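Local coordinates for oxygen-independent coproporphyrinogen III oxidase (Escherichia coli, PDB 1OLT), which catalyses the anaerobic oxidative decarboxylation of two propionate groups of coproporphyrinogen III to vinyl groups, using a [4Fe-4S] cluster and S-adenosylmethionine in haem biosynthesis, at residues 76-90 with 117-129. Numbering follows the deposited sequence. Where two conformers were deposited one is given.
Sequences TRQQHKADQYLDALE and YLNKAQISRLMKL
Two neighbouring parallel helices, 80-90 and 120-129, pack side by side on the outside of the radical SAM barrel, joined chiefly through Gln122 and Arg125; the segment axes lie 10.7 Å apart and 4° from parallel. In the connections leading into the helices, the Tyr117 hydroxyl donates to Thr76 O (2.8 Å) from above the carbonyl plane. Gln79 bends at chi2 (-83°), bringing its amide back to Tyr117 O and to the amide of Gln122, the two amide planes nearly coplanar. There NE2 of Gln79 meets an in-plane lone pair of Gln122 OE1 at 2.9 Å, almost straight (175°), while the return bond from Gln122 NE2 to Gln79 OE1 is weak. Gln122 OE1 also accepts from Asn119 N, and the N-cap Asn119 accepts from Gln122 N through OD1, completing a capping box; Gln122 NE2 reaches Asp83 OD1 (2.8 Å) from above the carboxylate plane. An alanine in place of Gln122 would probably leave Asn119 N without its acceptor and cost Asp83 OD1 and Gln79 their amide partner. Farther along, extended Arg125 sits as a knob among Asp83, Leu86, Asp87 and Glu90. Its NH1 and NH2 approach Asp87 end-on, both bonded to OD1, and NH2 also meets Glu90 OE1 (3.1 Å), a salt-bridge network; Leu86 CB lies over one guanidinium face, toward its rim. A water links NH1 to Asp83 OD1. On the side facing the sheet, Leu86 and Leu89 pack on Leu126, which touches Trp110 of the intervening strand 105-112. Such side-by-side helices, each following a parallel strand, are characteristic of the beta-alpha repeats of the TIM-barrel-like radical SAM core.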
ATOM      1  N   THR A  76      10.984  -2.611  19.492  1.00 13.05           N
ATOM      2  CA  THR A  76      11.113  -2.562  20.920  1.00 12.75           C
ATOM      3  C   THR A  76      10.616  -3.847  21.556  1.00 12.82           C
ATOM      4  O   THR A  76       9.667  -4.453  21.114  1.00 11.44           O
ATOM      5  CB  THR A  76      10.388  -1.352  21.506  1.00 12.63           C
ATOM      6  OG1 THR A  76      10.480  -1.345  22.944  1.00 10.42           O
ATOM      7  CG2 THR A  76       8.905  -1.421  21.254  1.00 14.17           C
ATOM      8  N   ARG A  77      11.312  -4.231  22.618  1.00 12.39           N
ATOM      9  CA  ARG A  77      10.882  -5.316  23.454  1.00 12.99           C
ATOM     10  C   ARG A  77      10.042  -4.844  24.659  1.00 13.21           C
ATOM     11  O   ARG A  77       9.560  -5.663  25.445  1.00 12.41           O
ATOM     12  CB  ARG A  77      12.129  -6.083  23.928  1.00 13.43           C
ATOM     13  CG  ARG A  77      12.854  -6.873  22.770  1.00 12.47           C
ATOM     14  CD  ARG A  77      11.871  -7.810  22.029  1.00 12.73           C
ATOM     15  NE  ARG A  77      12.538  -8.809  21.232  1.00 13.17           N
ATOM     16  CZ  ARG A  77      11.887  -9.806  20.655  1.00 13.01           C
ATOM     17  NH1 ARG A  77      10.598  -9.974  20.887  1.00 12.43           N
ATOM     18  NH2 ARG A  77      12.524 -10.672  19.900  1.00 11.28           N
ATOM     19  N   GLN A  78       9.920  -3.525  24.825  1.00 13.90           N
ATOM     20  CA  GLN A  78       9.115  -2.954  25.910  1.00 15.15           C
ATOM     21  C   GLN A  78       7.651  -2.989  25.519  1.00 14.67           C
ATOM     22  O   GLN A  78       7.120  -2.037  25.010  1.00 13.66           O
ATOM     23  CB  GLN A  78       9.582  -1.546  26.205  1.00 14.38           C
ATOM     24  CG  GLN A  78      10.970  -1.518  26.721  1.00 18.75           C
ATOM     25  CD  GLN A  78      11.337  -0.160  27.275  1.00 23.66           C
ATOM     26  OE1 GLN A  78      10.946   0.191  28.397  1.00 27.14           O
ATOM     27  NE2 GLN A  78      12.010   0.616  26.488  1.00 23.24           N
ATOM     28  N   GLN A  79       7.035  -4.138  25.703  1.00 15.71           N
ATOM     29  CA  GLN A  79       5.697  -4.414  25.191  1.00 18.01           C
ATOM     30  C   GLN A  79       4.615  -3.478  25.760  1.00 17.23           C
ATOM     31  O   GLN A  79       3.618  -3.205  25.059  1.00 17.37           O
ATOM     32  CB  GLN A  79       5.284  -5.875  25.427  1.00 18.52           C
ATOM     33  CG  GLN A  79       4.385  -6.508  24.207  1.00 25.49           C
ATOM     34  CD  GLN A  79       2.866  -6.157  24.298  1.00 28.94           C
ATOM     35  OE1 GLN A  79       2.407  -5.797  25.414  1.00 29.57           O
ATOM     36  NE2 GLN A  79       2.062  -6.265  23.105  1.00 20.02           N
ATOM     37  N   HIS A  80       4.830  -3.000  26.999  1.00 15.98           N
ATOM     38  CA  HIS A  80       3.996  -2.000  27.599  1.00 16.34           C
ATOM     39  C   HIS A  80       3.822  -0.708  26.766  1.00 14.79           C
ATOM     40  O   HIS A  80       2.870   0.036  26.975  1.00 11.52           O
ATOM     41  CB  HIS A  80       4.492  -1.604  28.953  1.00 16.77           C
ATOM     42  CG  HIS A  80       5.609  -0.640  28.922  1.00 18.54           C
ATOM     43  ND1 HIS A  80       6.927  -1.031  29.094  1.00 25.04           N
ATOM     44  CD2 HIS A  80       5.633   0.713  28.779  1.00 19.05           C
ATOM     45  CE1 HIS A  80       7.718   0.029  29.006  1.00 22.14           C
ATOM     46  NE2 HIS A  80       6.961   1.105  28.807  1.00 20.17           N
ATOM     47  N   LYS A  81       4.730  -0.473  25.820  1.00 12.93           N
ATOM     48  CA  LYS A  81       4.555   0.658  24.887  1.00 13.10           C
ATOM     49  C   LYS A  81       3.292   0.516  24.078  1.00 13.01           C
ATOM     50  O   LYS A  81       2.709   1.518  23.678  1.00 12.23           O
ATOM     51  CB  LYS A  81       5.755   0.870  24.005  1.00 12.80           C
ATOM     52  CG  LYS A  81       6.937   1.543  24.717  1.00 16.70           C
ATOM     53  CD  LYS A  81       8.074   1.624  23.794  1.00 19.49           C
ATOM     54  CE  LYS A  81       9.294   2.137  24.498  1.00 23.37           C
ATOM     55  NZ  LYS A  81       9.089   3.410  25.197  1.00 27.39           N
ATOM     56  N   ALA A  82       2.850  -0.706  23.852  1.00 12.40           N
ATOM     57  CA  ALA A  82       1.654  -0.911  23.071  1.00 13.02           C
ATOM     58  C   ALA A  82       0.425  -0.419  23.865  1.00 13.34           C
ATOM     59  O   ALA A  82      -0.535   0.100  23.291  1.00 11.23           O
ATOM     60  CB  ALA A  82       1.475  -2.351  22.745  1.00 14.38           C
ATOM     61  N   ASP A  83       0.445  -0.640  25.183  1.00 12.14           N
ATOM     62  CA  ASP A  83      -0.672  -0.122  26.044  1.00 12.97           C
ATOM     63  C   ASP A  83      -0.715   1.401  26.067  1.00 11.96           C
ATOM     64  O   ASP A  83      -1.782   1.979  25.983  1.00 10.50           O
ATOM     65  CB  ASP A  83      -0.604  -0.635  27.458  1.00 12.93           C
ATOM     66  CG  ASP A  83      -0.796  -2.126  27.545  1.00 16.70           C
ATOM     67  OD1 ASP A  83      -1.836  -2.700  27.011  1.00 16.08           O
ATOM     68  OD2 ASP A  83       0.131  -2.793  28.121  1.00 19.94           O
ATOM     69  N   GLN A  84       0.462   2.035  26.163  1.00 12.21           N
ATOM     70  CA  GLN A  84       0.591   3.477  26.118  1.00 12.86           C
ATOM     71  C   GLN A  84       0.093   4.011  24.752  1.00 12.99           C
ATOM     72  O   GLN A  84      -0.570   4.995  24.705  1.00 12.93           O
ATOM     73  CB  GLN A  84       2.039   3.941  26.295  1.00 13.19           C
ATOM     74  CG  GLN A  84       2.723   3.512  27.581  1.00 16.27           C
ATOM     75  CD  GLN A  84       4.181   3.937  27.658  1.00 20.43           C
ATOM     76  OE1 GLN A  84       4.843   4.033  26.615  1.00 17.88           O
ATOM     77  NE2 GLN A  84       4.681   4.244  28.915  1.00 16.94           N
ATOM     78  N   TYR A  85       0.405   3.305  23.683  1.00 10.88           N
ATOM     79  CA  TYR A  85       0.019   3.719  22.376  1.00 11.38           C
ATOM     80  C   TYR A  85      -1.498   3.643  22.180  1.00 11.73           C
ATOM     81  O   TYR A  85      -2.101   4.581  21.638  1.00 11.74           O
ATOM     82  CB  TYR A  85       0.765   2.863  21.344  1.00 11.94           C
ATOM     83  CG  TYR A  85       0.556   3.322  19.927  1.00 10.97           C
ATOM     84  CD1 TYR A  85       1.129   4.478  19.496  1.00 11.65           C
ATOM     85  CD2 TYR A  85      -0.196   2.600  19.060  1.00 13.66           C
ATOM     86  CE1 TYR A  85       0.948   4.928  18.193  1.00 12.57           C
ATOM     87  CE2 TYR A  85      -0.360   3.012  17.712  1.00 11.89           C
ATOM     88  CZ  TYR A  85       0.208   4.206  17.311  1.00 12.32           C
ATOM     89  OH  TYR A  85       0.085   4.673  16.001  1.00 12.99           O
ATOM     90  N   LEU A  86      -2.129   2.566  22.634  1.00 11.26           N
ATOM     91  CA  LEU A  86      -3.567   2.470  22.609  1.00 12.06           C
ATOM     92  C   LEU A  86      -4.222   3.492  23.527  1.00 12.48           C
ATOM     93  O   LEU A  86      -5.325   3.962  23.202  1.00 11.84           O
ATOM     94  CB  LEU A  86      -4.076   1.065  22.978  1.00 12.98           C
ATOM     95  CG  LEU A  86      -3.859  -0.102  22.018  1.00 18.62           C
ATOM     96  CD1 LEU A  86      -4.721  -1.331  22.294  1.00 21.95           C
ATOM     97  CD2 LEU A  86      -3.983   0.269  20.700  1.00 22.93           C
ATOM     98  N   ASP A  87      -3.549   3.923  24.601  1.00 11.87           N
ATOM     99  CA  ASP A  87      -4.081   5.042  25.401  1.00 12.09           C
ATOM    100  C   ASP A  87      -4.190   6.288  24.511  1.00 11.60           C
ATOM    101  O   ASP A  87      -5.154   7.033  24.615  1.00 11.24           O
ATOM    102  CB  ASP A  87      -3.251   5.374  26.633  1.00 10.30           C
ATOM    103  CG  ASP A  87      -3.304   4.307  27.687  1.00 14.39           C
ATOM    104  OD1 ASP A  87      -4.257   3.500  27.732  1.00 11.43           O
ATOM    105  OD2 ASP A  87      -2.392   4.215  28.577  1.00 15.33           O
ATOM    106  N   ALA A  88      -3.169   6.535  23.701  1.00 12.19           N
ATOM    107  CA  ALA A  88      -3.142   7.708  22.807  1.00 12.98           C
ATOM    108  C   ALA A  88      -4.149   7.591  21.660  1.00 12.47           C
ATOM    109  O   ALA A  88      -4.813   8.543  21.341  1.00 13.19           O
ATOM    110  CB  ALA A  88      -1.772   7.923  22.265  1.00 14.66           C
ATOM    111  N   LEU A  89      -4.260   6.418  21.077  1.00 13.10           N
ATOM    112  CA  LEU A  89      -5.248   6.126  20.030  1.00 13.14           C
ATOM    113  C   LEU A  89      -6.665   6.315  20.551  1.00 11.94           C
ATOM    114  O   LEU A  89      -7.493   6.947  19.866  1.00 11.04           O
ATOM    115  CB  LEU A  89      -5.121   4.723  19.477  1.00 12.34           C
ATOM    116  CG  LEU A  89      -3.990   4.457  18.495  1.00 15.96           C
ATOM    117  CD1 LEU A  89      -3.997   2.970  18.234  1.00 16.66           C
ATOM    118  CD2 LEU A  89      -4.278   5.251  17.197  1.00 20.30           C
ATOM    119  N   GLU A  90      -6.925   5.865  21.767  1.00 10.83           N
ATOM    120  CA  GLU A  90      -8.222   6.152  22.402  1.00 11.71           C
ATOM    121  C   GLU A  90      -8.564   7.664  22.383  1.00 10.84           C
ATOM    122  O   GLU A  90      -9.675   8.064  22.069  1.00 11.54           O
ATOM    123  CB  GLU A  90      -8.267   5.645  23.846  1.00 12.09           C
ATOM    124  CG  GLU A  90      -9.580   5.991  24.572  1.00 11.75           C
ATOM    125  CD  GLU A  90      -9.720   5.345  25.983  1.00 15.75           C
ATOM    126  OE1 GLU A  90      -8.717   4.893  26.575  1.00 12.53           O
ATOM    127  OE2 GLU A  90     -10.856   5.361  26.562  1.00 14.85           O
ATOM    128  N   TYR A 117       1.893  -7.243  16.791  1.00 13.20           N
ATOM    129  CA  TYR A 117       2.597  -6.943  18.023  1.00 12.99           C
ATOM    130  C   TYR A 117       1.600  -6.831  19.197  1.00 14.02           C
ATOM    131  O   TYR A 117       1.934  -7.159  20.358  1.00 13.40           O
ATOM    132  CB  TYR A 117       3.337  -5.633  17.880  1.00 12.53           C
ATOM    133  CG  TYR A 117       4.298  -5.311  19.020  1.00 12.84           C
ATOM    134  CD1 TYR A 117       3.850  -4.709  20.231  1.00 13.51           C
ATOM    135  CD2 TYR A 117       5.670  -5.556  18.879  1.00 14.00           C
ATOM    136  CE1 TYR A 117       4.773  -4.407  21.270  1.00 13.73           C
ATOM    137  CE2 TYR A 117       6.576  -5.271  19.901  1.00 13.44           C
ATOM    138  CZ  TYR A 117       6.125  -4.692  21.099  1.00 14.82           C
ATOM    139  OH  TYR A 117       7.044  -4.407  22.073  1.00 15.12           O
ATOM    140  N   LEU A 118       0.402  -6.290  18.878  1.00 13.82           N
ATOM    141  CA  LEU A 118      -0.683  -6.244  19.842  1.00 14.26           C
ATOM    142  C   LEU A 118      -1.111  -7.656  20.257  1.00 14.39           C
ATOM    143  O   LEU A 118      -1.445  -8.494  19.420  1.00 14.03           O
ATOM    144  CB  LEU A 118      -1.852  -5.476  19.310  1.00 12.47           C
ATOM    145  CG  LEU A 118      -1.621  -4.050  18.792  1.00 13.87           C
ATOM    146  CD1 LEU A 118      -2.950  -3.479  18.399  1.00 12.89           C
ATOM    147  CD2 LEU A 118      -0.991  -3.187  19.815  1.00 16.69           C
ATOM    148  N   ASN A 119      -1.171  -7.892  21.557  1.00 14.71           N
ATOM    149  CA  ASN A 119      -1.677  -9.132  22.059  1.00 14.73           C
ATOM    150  C   ASN A 119      -3.239  -9.239  21.903  1.00 14.34           C
ATOM    151  O   ASN A 119      -3.900  -8.292  21.462  1.00 12.55           O
ATOM    152  CB  ASN A 119      -1.101  -9.366  23.504  1.00 15.74           C
ATOM    153  CG  ASN A 119      -1.693  -8.406  24.565  1.00 17.85           C
ATOM    154  OD1 ASN A 119      -2.840  -7.934  24.427  1.00 14.65           O
ATOM    155  ND2 ASN A 119      -0.952  -8.186  25.638  1.00 14.79           N
ATOM    156  N   LYS A 120      -3.841 -10.363  22.244  1.00 12.92           N
ATOM    157  CA  LYS A 120      -5.296 -10.533  22.090  1.00 13.54           C
ATOM    158  C   LYS A 120      -6.137  -9.497  22.789  1.00 13.65           C
ATOM    159  O   LYS A 120      -7.107  -8.953  22.223  1.00 12.78           O
ATOM    160  CB  LYS A 120      -5.717 -11.951  22.534  1.00 14.91           C
ATOM    161  CG  LYS A 120      -5.161 -13.114  21.647  1.00 18.48           C
ATOM    162  CD  LYS A 120      -5.625 -14.501  22.262  1.00 21.35           C
ATOM    163  CE  LYS A 120      -4.794 -15.650  21.747  1.00 28.59           C
ATOM    164  NZ  LYS A 120      -5.359 -17.066  22.134  1.00 34.47           N
ATOM    165  N   ALA A 121      -5.774  -9.178  24.042  1.00 13.84           N
ATOM    166  CA  ALA A 121      -6.495  -8.143  24.793  1.00 13.67           C
ATOM    167  C   ALA A 121      -6.378  -6.762  24.140  1.00 13.35           C
ATOM    168  O   ALA A 121      -7.350  -6.072  24.043  1.00 13.38           O
ATOM    169  CB  ALA A 121      -6.015  -8.071  26.294  1.00 14.19           C
ATOM    170  N   GLN A 122      -5.210  -6.405  23.676  1.00 12.54           N
ATOM    171  CA  GLN A 122      -4.978  -5.145  22.981  1.00 12.74           C
ATOM    172  C   GLN A 122      -5.733  -5.052  21.617  1.00 12.71           C
ATOM    173  O   GLN A 122      -6.350  -4.030  21.290  1.00 11.88           O
ATOM    174  CB  GLN A 122      -3.445  -4.929  22.789  1.00 13.44           C
ATOM    175  CG  GLN A 122      -2.777  -4.697  24.114  1.00 14.81           C
ATOM    176  CD  GLN A 122      -1.303  -4.882  24.076  1.00 14.92           C
ATOM    177  OE1 GLN A 122      -0.746  -5.506  23.118  1.00 14.23           O
ATOM    178  NE2 GLN A 122      -0.628  -4.441  25.169  1.00 13.71           N
ATOM    179  N   ILE A 123      -5.713  -6.131  20.856  1.00 12.86           N
ATOM    180  CA  ILE A 123      -6.475  -6.218  19.604  1.00 12.75           C
ATOM    181  C   ILE A 123      -7.915  -5.955  19.935  1.00 12.20           C
ATOM    182  O   ILE A 123      -8.579  -5.152  19.275  1.00 11.63           O
ATOM    183  CB  ILE A 123      -6.335  -7.611  18.992  1.00 12.31           C
ATOM    184  CG1 ILE A 123      -4.957  -7.756  18.396  1.00 14.89           C
ATOM    185  CG2 ILE A 123      -7.398  -7.825  17.935  1.00 14.00           C
ATOM    186  CD1 ILE A 123      -4.553  -9.172  18.105  1.00 17.04           C
ATOM    187  N   SER A 124      -8.438  -6.645  20.958  1.00 12.34           N
ATOM    188  CA  SER A 124      -9.845  -6.457  21.325  1.00 13.20           C
ATOM    189  C   SER A 124     -10.154  -5.043  21.769  1.00 12.77           C
ATOM    190  O   SER A 124     -11.241  -4.478  21.447  1.00 12.32           O
ATOM    191  CB  SER A 124     -10.305  -7.434  22.436  1.00 13.41           C
ATOM    192  OG  SER A 124     -10.223  -8.769  22.010  1.00 13.38           O
ATOM    193  N   ARG A 125      -9.240  -4.488  22.557  1.00 12.17           N
ATOM    194  CA  ARG A 125      -9.430  -3.120  23.029  1.00 12.40           C
ATOM    195  C   ARG A 125      -9.544  -2.100  21.844  1.00 11.90           C
ATOM    196  O   ARG A 125     -10.397  -1.218  21.847  1.00 11.00           O
ATOM    197  CB  ARG A 125      -8.307  -2.685  23.970  1.00 12.15           C
ATOM    198  CG  ARG A 125      -8.430  -1.254  24.512  1.00 11.92           C
ATOM    199  CD  ARG A 125      -7.216  -0.792  25.359  1.00 13.64           C
ATOM    200  NE  ARG A 125      -7.337   0.629  25.627  1.00 14.51           N
ATOM    201  CZ  ARG A 125      -6.359   1.377  26.080  1.00 15.84           C
ATOM    202  NH1 ARG A 125      -5.174   0.858  26.323  1.00 14.30           N
ATOM    203  NH2 ARG A 125      -6.574   2.683  26.307  1.00 16.84           N
ATOM    204  N   LEU A 126      -8.644  -2.186  20.896  1.00 12.15           N
ATOM    205  CA  LEU A 126      -8.670  -1.288  19.795  1.00 11.48           C
ATOM    206  C   LEU A 126      -9.875  -1.464  18.924  1.00 12.46           C
ATOM    207  O   LEU A 126     -10.472  -0.461  18.505  1.00 12.45           O
ATOM    208  CB  LEU A 126      -7.380  -1.370  18.998  1.00 11.77           C
ATOM    209  CG  LEU A 126      -7.238  -0.441  17.804  1.00  9.41           C
ATOM    210  CD1 LEU A 126      -7.489   1.027  18.137  1.00  9.41           C
ATOM    211  CD2 LEU A 126      -5.907  -0.610  17.230  1.00 12.33           C
ATOM    212  N   MET A 127     -10.226  -2.721  18.593  0.70 12.43           N
ATOM    213  CA  MET A 127     -11.395  -2.959  17.775  0.70 12.37           C
ATOM    214  C   MET A 127     -12.664  -2.399  18.417  0.70 12.22           C
ATOM    215  O   MET A 127     -13.528  -1.853  17.769  0.70 12.74           O
ATOM    216  CB  MET A 127     -11.586  -4.433  17.494  0.70 12.08           C
ATOM    217  CG  MET A 127     -10.695  -4.966  16.469  0.70 12.69           C
ATOM    218  SD  MET A 127     -10.859  -4.048  14.875  0.70 14.29           S
ATOM    219  CE  MET A 127     -12.534  -3.881  14.748  0.70 16.40           C
ATOM    220  N   LYS A 128     -12.766  -2.572  19.730  0.50 12.99           N
ATOM    221  CA  LYS A 128     -13.903  -2.103  20.510  0.50 13.01           C
ATOM    222  C   LYS A 128     -13.987  -0.577  20.469  0.50 13.47           C
ATOM    223  O   LYS A 128     -15.077  -0.020  20.287  0.50 13.34           O
ATOM    224  CB  LYS A 128     -13.831  -2.639  21.966  0.50 12.70           C
ATOM    225  CG  LYS A 128     -14.951  -2.143  22.914  0.50 13.14           C
ATOM    226  CD  LYS A 128     -14.753  -2.652  24.367  0.50 12.54           C
ATOM    227  CE  LYS A 128     -15.888  -2.184  25.292  0.50 13.49           C
ATOM    228  NZ  LYS A 128     -16.324  -3.302  26.204  0.50 14.83           N
ATOM    229  N   LEU A 129     -12.856   0.103  20.597  1.00 14.11           N
ATOM    230  CA  LEU A 129     -12.833   1.577  20.473  1.00 14.51           C
ATOM    231  C   LEU A 129     -13.354   2.033  19.086  1.00 13.78           C
ATOM    232  O   LEU A 129     -14.098   3.003  18.971  1.00 13.89           O
ATOM    233  CB  LEU A 129     -11.421   2.114  20.612  1.00 14.86           C
ATOM    234  CG  LEU A 129     -10.886   2.167  22.032  1.00 17.03           C
ATOM    235  CD1 LEU A 129      -9.408   2.431  21.963  1.00 15.22           C
ATOM    236  CD2 LEU A 129     -11.627   3.232  22.804  1.00 18.45           C
TER
HETATM  237  O   HOH W   1      -4.110  -1.752  26.159  1.00 22.67           O